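Local coordinates for protein putative ribose operon repressor (Burkholderia thailandensis, PDB 3EGC) that probably acts as a LacI-family transcriptional repressor, binding operator DNA under the control of a small-molecule, possibly sugar, effector, at residues T126-I131 / P187-T192; G112-V117 / F147-S152; V216-F221 / P232-V237; D175-V180 / E199-A204; S193-T198 / D222-M227. All blocks are in the same frame, centred on the assembly; numbering follows the deposited sequence.

Contact 1. Residues T126-I131 / P187-T192; sequences TRIGAI and PTALLT
Pro-187 and Leu-190 both press on Gly-129, which has no side chain to hold them off. The proline ring brings CB to 3.6 Å from Gly-129 N, and Leu-190 rests CD1 3.7 Å from Gly-129 CA. That methyl gets there through a nearly eclipsed leucine (chi2 7°), which is either strained or loosely defined. On the same face the next bump, Ile-131 CG1, butts against Leu-190 CG at 3.9 Å. On the reverse face smaller groups meet: Ala-130 CB lies beside Leu-191 CB, and Ile-128 CG1 beside Ala-189 CB.

Between the faces run parallel-strand bonds. Gly-129 N gives to Ala-189 O, Gly-129 O receives Leu-191 N at 2.7 Å, and Ile-131 N gives to Leu-191 O. At the N-terminal end of the pair Arg-127 O takes Thr-188 N at 2.8 Å. The Arg-127 chain, bent at chi3, sets its guanidinium so that Thr-188 CG2 covers one face near the rim, while NH2 bonds Arg-186 O. A water joins Thr-126 N, Arg-127 N and Thr-188 OG1, and this hydroxyl also bonds His-125 ND1.

Helices 109-122 and 138-153 cover the face of Ile-128, Ala-130 and Leu-191, and helix 174-181 packs on Ile-131 and Leu-190. In the sheet, strand 163-164 flanks 128-131, and strand 217-221 flanks 189-192.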
# COMPACT_ATOMS: atom_id res chain seq x y z
N THR A 126 19.84 9.22 -25.50
CA THR A 126 21.11 9.83 -25.15
C THR A 126 20.92 11.02 -24.18
O THR A 126 21.78 11.33 -23.40
CB THR A 126 21.87 10.30 -26.43
OG1 THR A 126 21.06 11.28 -27.14
CG2 THR A 126 22.22 9.11 -27.31
N ARG A 127 19.78 11.68 -24.28
CA ARG A 127 19.41 12.72 -23.33
C ARG A 127 18.62 12.05 -22.20
O ARG A 127 17.39 11.94 -22.26
CB ARG A 127 18.58 13.80 -24.01
CG ARG A 127 19.44 14.78 -24.91
CD ARG A 127 18.54 15.83 -25.59
NE ARG A 127 17.94 15.33 -26.85
CZ ARG A 127 16.74 15.66 -27.30
NH1 ARG A 127 16.29 15.13 -28.46
NH2 ARG A 127 15.98 16.50 -26.61
N ILE A 128 19.34 11.60 -21.18
CA ILE A 128 18.68 10.88 -20.13
C ILE A 128 18.79 11.58 -18.78
O ILE A 128 19.88 11.94 -18.37
CB ILE A 128 19.20 9.43 -20.04
CG1 ILE A 128 18.96 8.72 -21.38
CG2 ILE A 128 18.51 8.70 -18.90
CD1 ILE A 128 19.51 7.32 -21.42
N GLY A 129 17.67 11.74 -18.08
CA GLY A 129 17.70 12.37 -16.79
C GLY A 129 17.24 11.44 -15.65
O GLY A 129 16.85 10.29 -15.86
N ALA A 130 17.28 11.96 -14.44
CA ALA A 130 16.92 11.22 -13.28
C ALA A 130 16.17 12.13 -12.27
O ALA A 130 16.61 13.20 -11.97
CB ALA A 130 18.21 10.63 -12.61
N ILE A 131 15.02 11.68 -11.81
CA ILE A 131 14.28 12.36 -10.76
C ILE A 131 14.33 11.41 -9.57
O ILE A 131 13.85 10.29 -9.64
CB ILE A 131 12.81 12.61 -11.14
CG1 ILE A 131 12.68 13.03 -12.61
CG2 ILE A 131 12.17 13.59 -10.16
CD1 ILE A 131 13.24 14.40 -12.87
N PRO A 187 15.64 15.89 -21.59
CA PRO A 187 15.82 14.45 -21.79
C PRO A 187 14.62 13.84 -22.52
O PRO A 187 13.52 14.42 -22.54
CB PRO A 187 15.94 13.86 -20.36
CG PRO A 187 15.79 15.00 -19.39
CD PRO A 187 15.56 16.29 -20.16
N THR A 188 14.86 12.67 -23.13
CA THR A 188 13.81 11.90 -23.79
C THR A 188 13.47 10.73 -22.88
O THR A 188 12.52 10.01 -23.11
CB THR A 188 14.31 11.36 -25.18
OG1 THR A 188 15.61 10.79 -25.03
CG2 THR A 188 14.44 12.53 -26.20
N ALA A 189 14.28 10.53 -21.86
CA ALA A 189 14.01 9.48 -20.89
C ALA A 189 14.43 9.93 -19.47
O ALA A 189 15.27 10.83 -19.29
CB ALA A 189 14.70 8.23 -21.29
N LEU A 190 13.80 9.32 -18.48
CA LEU A 190 14.03 9.62 -17.09
C LEU A 190 14.17 8.29 -16.36
O LEU A 190 13.44 7.32 -16.67
CB LEU A 190 12.82 10.38 -16.52
CG LEU A 190 12.77 11.93 -16.39
CD1 LEU A 190 13.99 12.69 -17.04
CD2 LEU A 190 11.40 12.51 -16.73
N LEU A 191 15.11 8.25 -15.41
CA LEU A 191 15.04 7.29 -14.36
C LEU A 191 14.25 7.95 -13.22
O LEU A 191 14.57 9.09 -12.81
CB LEU A 191 16.44 6.95 -13.86
CG LEU A 191 16.63 6.08 -12.61
CD1 LEU A 191 16.10 4.62 -12.74
CD2 LEU A 191 18.10 6.08 -12.10
N THR A 192 13.26 7.24 -12.68
CA THR A 192 12.60 7.71 -11.47
C THR A 192 12.89 6.77 -10.30
O THR A 192 12.83 5.55 -10.47
CB THR A 192 11.08 7.83 -11.66
OG1 THR A 192 10.60 6.61 -12.22
CG2 THR A 192 10.74 9.03 -12.64
O HOH W 1 18.13 11.04 -26.10

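Contact 2. Residues G112-V117 / F147-S152; sequences GARTAV and FRAAMS
Val-117 meets three residues of helix 138-153 with its two methyls. CG1 lies 3.6 Å from Ala-150 CB and 4.1 Å from Met-151 SD, while CG2 comes to the edge of the Phe-147 ring, near its plane, 3.7 Å from CD1. The valine torsion (chi1 166°) turns CG1 anti to the backbone N, so CG1 serves Ala-150 and Met-151 while CG2 is left for Phe-147.

Ala-150 CB is a small knob that also touches the opposite backbone, 3.7 Å from Arg-114 O. The aliphatic part of Arg-114 runs outward over it, CG lying 3.8 Å from Ala-150 CB, and CD continues past Ala-149 CB. The chain is extended from CG to NE, which carries the guanidinium out to the partly exposed margin of the contact, where Ala-149 O lies above one face, offset from its centre. Ala-113 CB completes the first shell by approaching Phe-147 N.

A second layer fixes these groups. Met-151 CG sits 3.7 Å above one face of the Phe-147 ring, toward its rim, so the ring has a neighbour on its face as well as at its edge. Leu-191 of strand 189-192 lies against Ala-113, Val-117 and Phe-147 together, and Leu-156 backs Met-151. The two helices flank strand 128-131 in sequence and cover the same side of the sheet.

The join is therefore almost purely dispersive. Alanines at the crossing let the segment axes approach to 7.8 Å at -44°, and charge enters only with Arg-114 at the margin, where Glu-118 is a distant, weak partner.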
# COMPACT_ATOMS: atom_id res chain seq x y z
N GLY A 112 20.73 -1.96 -9.71
CA GLY A 112 19.41 -1.94 -10.34
C GLY A 112 19.27 -0.67 -11.16
O GLY A 112 18.74 -0.75 -12.23
N ALA A 113 19.78 0.48 -10.69
CA ALA A 113 19.61 1.72 -11.45
C ALA A 113 20.44 1.71 -12.77
O ALA A 113 19.93 2.13 -13.83
CB ALA A 113 19.92 2.99 -10.59
N ARG A 114 21.69 1.24 -12.66
CA ARG A 114 22.56 1.12 -13.79
C ARG A 114 21.89 0.21 -14.87
O ARG A 114 21.93 0.52 -16.09
CB ARG A 114 23.90 0.52 -13.35
CG ARG A 114 24.95 0.57 -14.41
CD ARG A 114 26.28 -0.01 -13.93
NE ARG A 114 27.19 -0.10 -15.06
CZ ARG A 114 28.51 -0.20 -15.00
NH1 ARG A 114 29.14 -0.22 -13.84
NH2 ARG A 114 29.21 -0.25 -16.12
N THR A 115 21.27 -0.88 -14.40
CA THR A 115 20.64 -1.81 -15.31
C THR A 115 19.46 -1.13 -16.02
O THR A 115 19.32 -1.25 -17.22
CB THR A 115 20.14 -3.10 -14.61
OG1 THR A 115 21.24 -3.78 -14.02
CG2 THR A 115 19.43 -4.08 -15.61
N ALA A 116 18.64 -0.37 -15.26
CA ALA A 116 17.50 0.28 -15.88
C ALA A 116 17.91 1.36 -16.87
O ALA A 116 17.33 1.53 -17.94
CB ALA A 116 16.59 0.82 -14.83
N VAL A 117 18.92 2.13 -16.50
CA VAL A 117 19.41 3.17 -17.42
C VAL A 117 20.10 2.58 -18.67
O VAL A 117 20.01 3.15 -19.74
CB VAL A 117 20.29 4.17 -16.70
CG1 VAL A 117 21.08 5.07 -17.69
CG2 VAL A 117 19.43 4.99 -15.69
N PHE A 147 22.84 5.59 -12.08
CA PHE A 147 22.58 6.36 -13.26
C PHE A 147 23.87 6.91 -13.88
O PHE A 147 24.15 6.69 -15.07
CB PHE A 147 21.58 7.44 -12.95
CG PHE A 147 21.53 8.54 -13.98
CD1 PHE A 147 20.83 8.35 -15.17
CD2 PHE A 147 22.17 9.75 -13.75
CE1 PHE A 147 20.72 9.33 -16.09
CE2 PHE A 147 22.09 10.76 -14.70
CZ PHE A 147 21.34 10.55 -15.87
N ARG A 148 24.70 7.52 -13.06
CA ARG A 148 25.92 8.16 -13.57
C ARG A 148 26.88 7.12 -14.10
O ARG A 148 27.61 7.38 -15.09
CB ARG A 148 26.61 9.00 -12.50
CG ARG A 148 25.86 10.26 -12.08
CD ARG A 148 26.80 11.10 -11.15
NE ARG A 148 26.10 12.23 -10.52
CZ ARG A 148 25.97 13.43 -11.07
NH1 ARG A 148 26.48 13.67 -12.30
NH2 ARG A 148 25.31 14.37 -10.42
N ALA A 149 26.91 5.95 -13.46
CA ALA A 149 27.85 4.93 -13.85
C ALA A 149 27.44 4.36 -15.21
O ALA A 149 28.30 4.01 -16.01
CB ALA A 149 27.93 3.83 -12.79
N ALA A 150 26.14 4.26 -15.46
CA ALA A 150 25.65 3.75 -16.74
C ALA A 150 25.95 4.75 -17.86
O ALA A 150 26.40 4.41 -18.92
CB ALA A 150 24.11 3.49 -16.69
N MET A 151 25.67 6.01 -17.60
CA MET A 151 25.95 7.07 -18.54
C MET A 151 27.42 7.13 -18.87
O MET A 151 27.82 7.19 -20.03
CB MET A 151 25.41 8.42 -17.98
CG MET A 151 23.82 8.43 -17.95
SD MET A 151 22.96 8.22 -19.58
CE MET A 151 22.99 9.93 -20.12
N SER A 152 28.23 7.05 -17.83
CA SER A 152 29.67 7.16 -17.95
C SER A 152 30.17 6.06 -18.86
O SER A 152 30.93 6.30 -19.82
CB SER A 152 30.31 7.01 -16.56
OG SER A 152 31.42 7.85 -16.40

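Contact 3. Residues V216-F221 / P232-V237; sequences VEIVSF and PPLPVV
Two neighbouring parallel strands of the C-terminal lobe's sheet, in the periplasmic-binding-protein-like fold of LacI proteins, join here through Ser-220 and Phe-221 on one side and Val-236 and Val-237 on the other. Ser-220 supplies both backbone groups: its N gives to Pro-235 O at 3.1 Å, and its O receives Val-237 N at 2.7 Å.

The pairing stops before Ile-218, because Pro-235 has no N-H to offer. Ile-218 O instead faces carbon, with Pro-235 CD 3.3 Å away and Leu-234 CD2 close by. The same CD2 methyl wedges between two side chains of the first strand, 3.7 Å from Ile-218 CG2 and 3.6 Å from Ser-220 CB. On the other side of the sheet the Pro-235 ring meets Val-219 at about a right angle, CB lying 4.0 Å from Val-219 CG1.

Farther along, Val-237 packs against the Phe-221 ring, its CG2 lying 3.7 Å from Phe-221 CE1. The other methyl, CG1, is modelled too close to the ring, so its apparent CH-pi placement over the face is doubtful. Arg-143 adds a cation-pi contact to this ring. Ser-220 OG, anti to its own N (chi1 -178°), bonds Thr-198 OG1.

Strand 217-221 lies between 236-238 and 189-192. Helix 109-122 covers Val-219, Phe-221 and Pro-235, whereas helix 195-208 takes the face of Ile-218 and Leu-234.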
# COMPACT_ATOMS: atom_id res chain seq x y z
N VAL A 216 8.71 11.27 -23.78
CA VAL A 216 9.59 10.89 -22.66
C VAL A 216 9.33 9.47 -22.24
O VAL A 216 8.19 9.12 -21.95
CB VAL A 216 9.32 11.82 -21.43
CG1 VAL A 216 10.05 11.39 -20.12
CG2 VAL A 216 9.59 13.35 -21.79
N GLU A 217 10.36 8.63 -22.21
CA GLU A 217 10.24 7.30 -21.60
C GLU A 217 10.69 7.33 -20.14
O GLU A 217 11.34 8.29 -19.69
CB GLU A 217 10.92 6.20 -22.44
CG GLU A 217 10.07 5.78 -23.68
CD GLU A 217 10.76 4.78 -24.63
OE1 GLU A 217 11.87 4.29 -24.36
OE2 GLU A 217 10.16 4.46 -25.66
N ILE A 218 10.31 6.29 -19.39
CA ILE A 218 10.53 6.22 -17.96
C ILE A 218 10.86 4.82 -17.49
O ILE A 218 10.15 3.86 -17.81
CB ILE A 218 9.26 6.68 -17.16
CG1 ILE A 218 8.92 8.14 -17.49
CG2 ILE A 218 9.48 6.45 -15.63
CD1 ILE A 218 7.60 8.68 -16.78
N VAL A 219 11.95 4.68 -16.73
CA VAL A 219 12.15 3.44 -15.98
C VAL A 219 12.07 3.84 -14.51
O VAL A 219 12.50 4.92 -14.15
CB VAL A 219 13.49 2.73 -16.32
CG1 VAL A 219 13.46 2.27 -17.74
CG2 VAL A 219 14.77 3.72 -16.09
N SER A 220 11.54 2.95 -13.68
CA SER A 220 11.22 3.25 -12.32
C SER A 220 11.68 2.12 -11.40
O SER A 220 11.76 0.97 -11.84
CB SER A 220 9.71 3.42 -12.18
OG SER A 220 9.33 3.76 -10.85
N PHE A 221 11.97 2.44 -10.13
CA PHE A 221 11.99 1.42 -9.08
C PHE A 221 10.56 1.11 -8.57
O PHE A 221 9.67 1.94 -8.68
CB PHE A 221 12.83 1.85 -7.86
CG PHE A 221 14.33 1.65 -8.03
CD1 PHE A 221 15.01 0.80 -7.19
CD2 PHE A 221 15.06 2.38 -8.99
CE1 PHE A 221 16.37 0.62 -7.29
CE2 PHE A 221 16.44 2.21 -9.11
CZ PHE A 221 17.11 1.35 -8.28
N PRO A 232 4.22 2.44 -23.92
CA PRO A 232 4.57 1.07 -23.62
C PRO A 232 4.52 0.81 -22.11
O PRO A 232 4.36 1.76 -21.31
CB PRO A 232 6.02 0.99 -24.11
CG PRO A 232 6.52 2.34 -23.91
CD PRO A 232 5.42 3.23 -24.27
N PRO A 233 4.60 -0.48 -21.72
CA PRO A 233 4.73 -0.79 -20.29
C PRO A 233 5.95 -0.15 -19.67
O PRO A 233 7.04 -0.12 -20.28
CB PRO A 233 4.84 -2.31 -20.27
CG PRO A 233 4.03 -2.74 -21.50
CD PRO A 233 4.33 -1.67 -22.53
N LEU A 234 5.80 0.32 -18.45
CA LEU A 234 6.88 1.02 -17.81
C LEU A 234 7.86 0.04 -17.16
O LEU A 234 7.51 -0.65 -16.20
CB LEU A 234 6.30 1.98 -16.79
CG LEU A 234 7.11 3.24 -16.50
CD1 LEU A 234 6.12 4.26 -16.06
CD2 LEU A 234 8.15 2.95 -15.44
N PRO A 235 9.10 -0.04 -17.69
CA PRO A 235 10.04 -0.99 -17.09
C PRO A 235 10.45 -0.62 -15.66
O PRO A 235 10.64 0.55 -15.35
CB PRO A 235 11.22 -0.99 -18.05
CG PRO A 235 10.72 -0.19 -19.32
CD PRO A 235 9.71 0.74 -18.78
N VAL A 236 10.57 -1.62 -14.80
CA VAL A 236 10.73 -1.38 -13.40
C VAL A 236 11.82 -2.18 -12.79
O VAL A 236 12.02 -3.30 -13.16
CB VAL A 236 9.48 -1.75 -12.57
CG1 VAL A 236 9.04 -0.54 -11.78
CG2 VAL A 236 8.40 -2.24 -13.46
N VAL A 237 12.50 -1.60 -11.83
CA VAL A 237 13.35 -2.39 -10.99
C VAL A 237 12.56 -2.84 -9.76
O VAL A 237 12.21 -2.03 -8.87
CB VAL A 237 14.76 -1.75 -10.70
CG1 VAL A 237 14.71 -0.27 -10.74
CG2 VAL A 237 15.38 -2.30 -9.37

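Contact 4. Residues D175-V180 / E199-A204; sequences DGAIKV and EGAMQA
Ala-204 drops its methyl between Ala-177 and Ile-178, and this apolar touch carries most of the contact. Ala-204 CB is 3.5 Å from Ala-177 CB and equally close to Ile-178 CG1. In the isoleucine it is CG1, standing beside its own backbone N (chi1 -76°), that is the touching branch. One turn earlier, Ala-177 CB also rests on the backbone of the other helix, 3.8 Å from Ala-201 CA and 4.2 Å from Ala-201 CB.

Polar bonding stays within each helix. Ala-204 N bonds Gly-200 O at 2.8 Å, and Lys-179 N bonds Asp-175 O, so the backbones arrive already satisfied along these turns. At the margin, Gln-203 NE2 bonds Asn-172 OD1, and the side chain of Arg-174 packs on Gln-203 and Ala-204, adding another link between helix 195-208 and the start of helix 174-181.

Other residues of the two segments meet other elements. Val-180 and Ala-201 turn to strand 189-192, which separates the two helices in sequence. Glu-199, Met-202 and Gln-203 instead pack on the second subunit, on its Pro-225 and Phe-229.

With alanine methyls at the crossing, the segment axes approach to 8.0 Å at -47°. The chemistry is van der Waals fit over a small area, with neither charge nor hydrogen bonding between the facing surfaces.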
# COMPACT_ATOMS: atom_id res chain seq x y z
N ASP A 175 7.35 18.71 -9.35
CA ASP A 175 8.03 19.98 -9.63
C ASP A 175 9.41 19.74 -10.21
O ASP A 175 9.83 20.39 -11.13
CB ASP A 175 8.10 20.88 -8.37
CG ASP A 175 6.71 21.32 -7.88
OD1 ASP A 175 6.63 21.78 -6.73
OD2 ASP A 175 5.68 21.22 -8.60
N GLY A 176 10.14 18.81 -9.66
CA GLY A 176 11.44 18.46 -10.18
C GLY A 176 11.31 17.98 -11.63
O GLY A 176 12.11 18.36 -12.48
N ALA A 177 10.32 17.12 -11.91
CA ALA A 177 10.15 16.66 -13.26
C ALA A 177 9.81 17.83 -14.20
O ALA A 177 10.42 18.02 -15.25
CB ALA A 177 9.11 15.59 -13.36
N ILE A 178 8.84 18.64 -13.78
CA ILE A 178 8.43 19.80 -14.53
C ILE A 178 9.67 20.68 -14.88
O ILE A 178 9.85 21.17 -16.03
CB ILE A 178 7.37 20.62 -13.77
CG1 ILE A 178 6.02 19.94 -13.84
CG2 ILE A 178 7.29 22.04 -14.33
CD1 ILE A 178 4.84 20.65 -13.13
N LYS A 179 10.53 20.87 -13.88
CA LYS A 179 11.77 21.58 -14.08
C LYS A 179 12.78 20.95 -15.04
O LYS A 179 13.31 21.62 -15.93
CB LYS A 179 12.44 21.92 -12.75
CG LYS A 179 13.74 22.72 -12.91
CD LYS A 179 14.30 23.08 -11.57
CE LYS A 179 15.09 24.41 -11.66
NZ LYS A 179 16.47 24.21 -12.23
N VAL A 180 13.10 19.68 -14.88
CA VAL A 180 14.03 19.12 -15.84
C VAL A 180 13.45 18.96 -17.26
O VAL A 180 14.15 19.03 -18.21
CB VAL A 180 14.83 17.89 -15.33
CG1 VAL A 180 14.62 17.66 -13.85
CG2 VAL A 180 14.59 16.65 -16.20
N GLU A 199 4.77 8.63 -10.15
CA GLU A 199 3.48 9.37 -10.20
C GLU A 199 3.71 10.88 -10.51
O GLU A 199 3.13 11.43 -11.42
CB GLU A 199 2.71 9.21 -8.87
CG GLU A 199 2.46 7.72 -8.47
CD GLU A 199 1.72 7.60 -7.19
OE1 GLU A 199 1.85 8.52 -6.33
OE2 GLU A 199 1.01 6.57 -7.03
N GLY A 200 4.60 11.53 -9.77
CA GLY A 200 4.91 12.94 -10.02
C GLY A 200 5.46 13.25 -11.41
O GLY A 200 5.08 14.26 -12.05
N ALA A 201 6.36 12.41 -11.91
CA ALA A 201 6.79 12.52 -13.34
C ALA A 201 5.63 12.33 -14.35
O ALA A 201 5.55 13.07 -15.31
CB ALA A 201 8.00 11.54 -13.68
N MET A 202 4.74 11.37 -14.11
CA MET A 202 3.53 11.26 -14.93
C MET A 202 2.68 12.53 -14.82
O MET A 202 2.18 13.02 -15.79
CB MET A 202 2.69 9.98 -14.60
CG MET A 202 3.37 8.61 -14.99
SD MET A 202 3.86 8.32 -16.76
CE MET A 202 2.22 8.18 -17.47
N GLN A 203 2.52 13.05 -13.61
CA GLN A 203 1.81 14.30 -13.44
C GLN A 203 2.46 15.43 -14.22
O GLN A 203 1.76 16.19 -14.90
CB GLN A 203 1.62 14.67 -11.97
CG GLN A 203 0.54 13.82 -11.31
CD GLN A 203 0.73 13.65 -9.82
OE1 GLN A 203 -0.02 12.89 -9.18
NE2 GLN A 203 1.72 14.34 -9.25
N ALA A 204 3.78 15.55 -14.11
CA ALA A 204 4.48 16.59 -14.88
C ALA A 204 4.21 16.47 -16.38
O ALA A 204 3.94 17.45 -17.03
CB ALA A 204 5.98 16.57 -14.60

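Contact 5. Residues S193-T198 / D222-M227; sequences SSHRIT and DNLPWM
Asp-222 reaches from the loop after strand 217-221 to the N-terminus of helix 195-208, where Ser-194 holds the N-cap position. Its OD2 accepts His-195 N at 3.0 Å with an N-H...O angle of 161°, using the anti lone pair, so a carboxylate from another part of the chain satisfies a first-turn N-H and would probably interact favourably with the helix dipole. The same oxygen lies at the edge of the His-195 ring, 3.2 Å from CD2, the ring and carboxylate planes being 72° apart. Asp-222 OD1 bonds Gln-239 NE2, which secures the other end of the group. His-195 NE2 bonds Asn-20 OD1, just before helix 21-36 in the other lobe, so this corner probably borders the cleft where relatives hold their effectors.

Leu-224 comes next. Its CD2 packs 3.8 Å from His-195 CB and makes an oblique, off-centre CH-pi contact with the imidazole. Leu-224 O accepts Met-227 N, shaping the short 3-10 turn that follows. Pro-225 packs on Glu-199 of the second subunit.

Trp-226 points the far end of its indole back at the helix: CH2 lies 4.0 Å from Thr-198 CG2, and His-195 O stands near the ring plane at its edge. The indole also stacks with Trp-226 of the second subunit. Thr-198 OG1, on its other branch, bonds Thr-192 OG1.

Met-227 closes the segment. Its CG lies over a face of the Trp-226 indole, and its chain, extended beyond CG, delivers CE to 3.7 Å from His-195 CB.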
# COMPACT_ATOMS: atom_id res chain seq x y z
N SER A 193 13.21 7.33 -9.14
CA SER A 193 13.70 6.54 -8.07
C SER A 193 12.66 5.77 -7.20
O SER A 193 13.05 5.02 -6.37
CB SER A 193 14.63 7.37 -7.19
OG SER A 193 13.93 8.37 -6.53
N SER A 194 11.37 5.95 -7.42
CA SER A 194 10.34 5.10 -6.80
C SER A 194 9.02 5.33 -7.50
O SER A 194 8.90 6.26 -8.32
CB SER A 194 10.18 5.42 -5.31
OG SER A 194 9.69 6.73 -5.13
N HIS A 195 8.02 4.51 -7.17
CA HIS A 195 6.67 4.58 -7.77
C HIS A 195 6.00 5.91 -7.47
O HIS A 195 5.29 6.43 -8.30
CB HIS A 195 5.78 3.41 -7.33
CG HIS A 195 5.40 3.43 -5.88
ND1 HIS A 195 4.13 3.77 -5.46
CD2 HIS A 195 6.09 3.09 -4.76
CE1 HIS A 195 4.06 3.65 -4.13
NE2 HIS A 195 5.24 3.25 -3.68
N ARG A 196 6.27 6.46 -6.29
CA ARG A 196 5.65 7.71 -5.90
C ARG A 196 6.21 8.91 -6.68
O ARG A 196 5.49 9.80 -7.06
CB ARG A 196 5.72 7.92 -4.40
CG ARG A 196 4.79 9.04 -3.94
CD ARG A 196 3.99 8.66 -2.68
NE ARG A 196 3.19 7.45 -2.85
CZ ARG A 196 2.65 6.76 -1.84
NH1 ARG A 196 1.96 5.69 -2.11
NH2 ARG A 196 2.78 7.17 -0.58
N ILE A 197 7.51 8.85 -6.97
CA ILE A 197 8.15 9.79 -7.87
C ILE A 197 7.70 9.59 -9.31
O ILE A 197 7.48 10.57 -10.04
CB ILE A 197 9.71 9.75 -7.71
CG1 ILE A 197 10.07 10.35 -6.34
CG2 ILE A 197 10.45 10.50 -8.83
CD1 ILE A 197 11.42 9.94 -5.93
N THR A 198 7.54 8.32 -9.70
CA THR A 198 6.98 8.03 -11.03
C THR A 198 5.59 8.65 -11.21
O THR A 198 5.27 9.17 -12.27
CB THR A 198 6.94 6.52 -11.34
OG1 THR A 198 8.25 5.97 -11.22
CG2 THR A 198 6.46 6.34 -12.77
N ASP A 222 10.39 -0.10 -8.02
CA ASP A 222 9.09 -0.55 -7.54
C ASP A 222 8.22 -1.10 -8.67
O ASP A 222 7.95 -0.43 -9.68
CB ASP A 222 8.37 0.56 -6.80
CG ASP A 222 9.16 1.07 -5.63
OD1 ASP A 222 9.87 0.21 -4.98
OD2 ASP A 222 9.13 2.30 -5.43
N ASN A 223 7.73 -2.32 -8.46
CA ASN A 223 6.97 -3.01 -9.48
C ASN A 223 5.49 -2.98 -9.13
O ASN A 223 5.01 -3.84 -8.39
CB ASN A 223 7.46 -4.48 -9.57
CG ASN A 223 6.78 -5.24 -10.66
OD1 ASN A 223 6.00 -4.67 -11.44
ND2 ASN A 223 7.14 -6.53 -10.79
N LEU A 224 4.78 -1.98 -9.63
CA LEU A 224 3.38 -1.84 -9.40
C LEU A 224 2.62 -2.29 -10.66
O LEU A 224 2.98 -1.91 -11.75
CB LEU A 224 3.10 -0.35 -9.11
CG LEU A 224 3.40 0.36 -7.74
CD1 LEU A 224 2.24 0.22 -6.79
CD2 LEU A 224 4.67 -0.17 -7.04
N PRO A 225 1.55 -3.08 -10.50
CA PRO A 225 0.71 -3.54 -11.62
C PRO A 225 0.31 -2.43 -12.62
O PRO A 225 0.43 -2.64 -13.79
CB PRO A 225 -0.54 -4.15 -10.93
CG PRO A 225 0.12 -4.73 -9.55
CD PRO A 225 1.10 -3.60 -9.18
N TRP A 226 -0.09 -1.26 -12.16
CA TRP A 226 -0.45 -0.20 -13.08
C TRP A 226 0.63 0.16 -14.10
O TRP A 226 0.33 0.51 -15.19
CB TRP A 226 -1.02 1.02 -12.37
CG TRP A 226 -0.03 1.81 -11.58
CD1 TRP A 226 0.21 1.73 -10.22
CD2 TRP A 226 0.88 2.83 -12.09
NE1 TRP A 226 1.19 2.61 -9.88
CE2 TRP A 226 1.62 3.30 -10.99
CE3 TRP A 226 1.07 3.41 -13.36
CZ2 TRP A 226 2.55 4.32 -11.10
CZ3 TRP A 226 2.00 4.43 -13.48
CH2 TRP A 226 2.76 4.86 -12.36
N MET A 227 1.90 -0.00 -13.74
CA MET A 227 2.99 0.29 -14.68
C MET A 227 2.95 -0.57 -15.94
O MET A 227 3.43 -0.16 -17.01
CB MET A 227 4.36 0.15 -14.02
CG MET A 227 4.71 1.38 -13.05
SD MET A 227 6.00 0.91 -11.92
CE MET A 227 5.77 2.35 -10.83

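Overall arrangement
All five contacts are mainly buried and lie in one lobe. Contacts 1 and 3 build its sheet from parallel backbone bonds and meet directly, since strands 189-192 and 217-221 are neighbours. Contacts 2 and 4 are helix pairs of similar crossing angle on opposite faces of that sheet, nearest atoms about 9 Å apart, held by apolar packing around alanines in both, with larger side chains joining in contact 2. Contact 5, at a helix start, is the one where a charged side chain bonds across; its centre is about 8 Å from that of contact 3. Contacts 4 and 5 share helix 195-208 and reach the second subunit, whereas contacts 1, 2 and 3 stay within the chain.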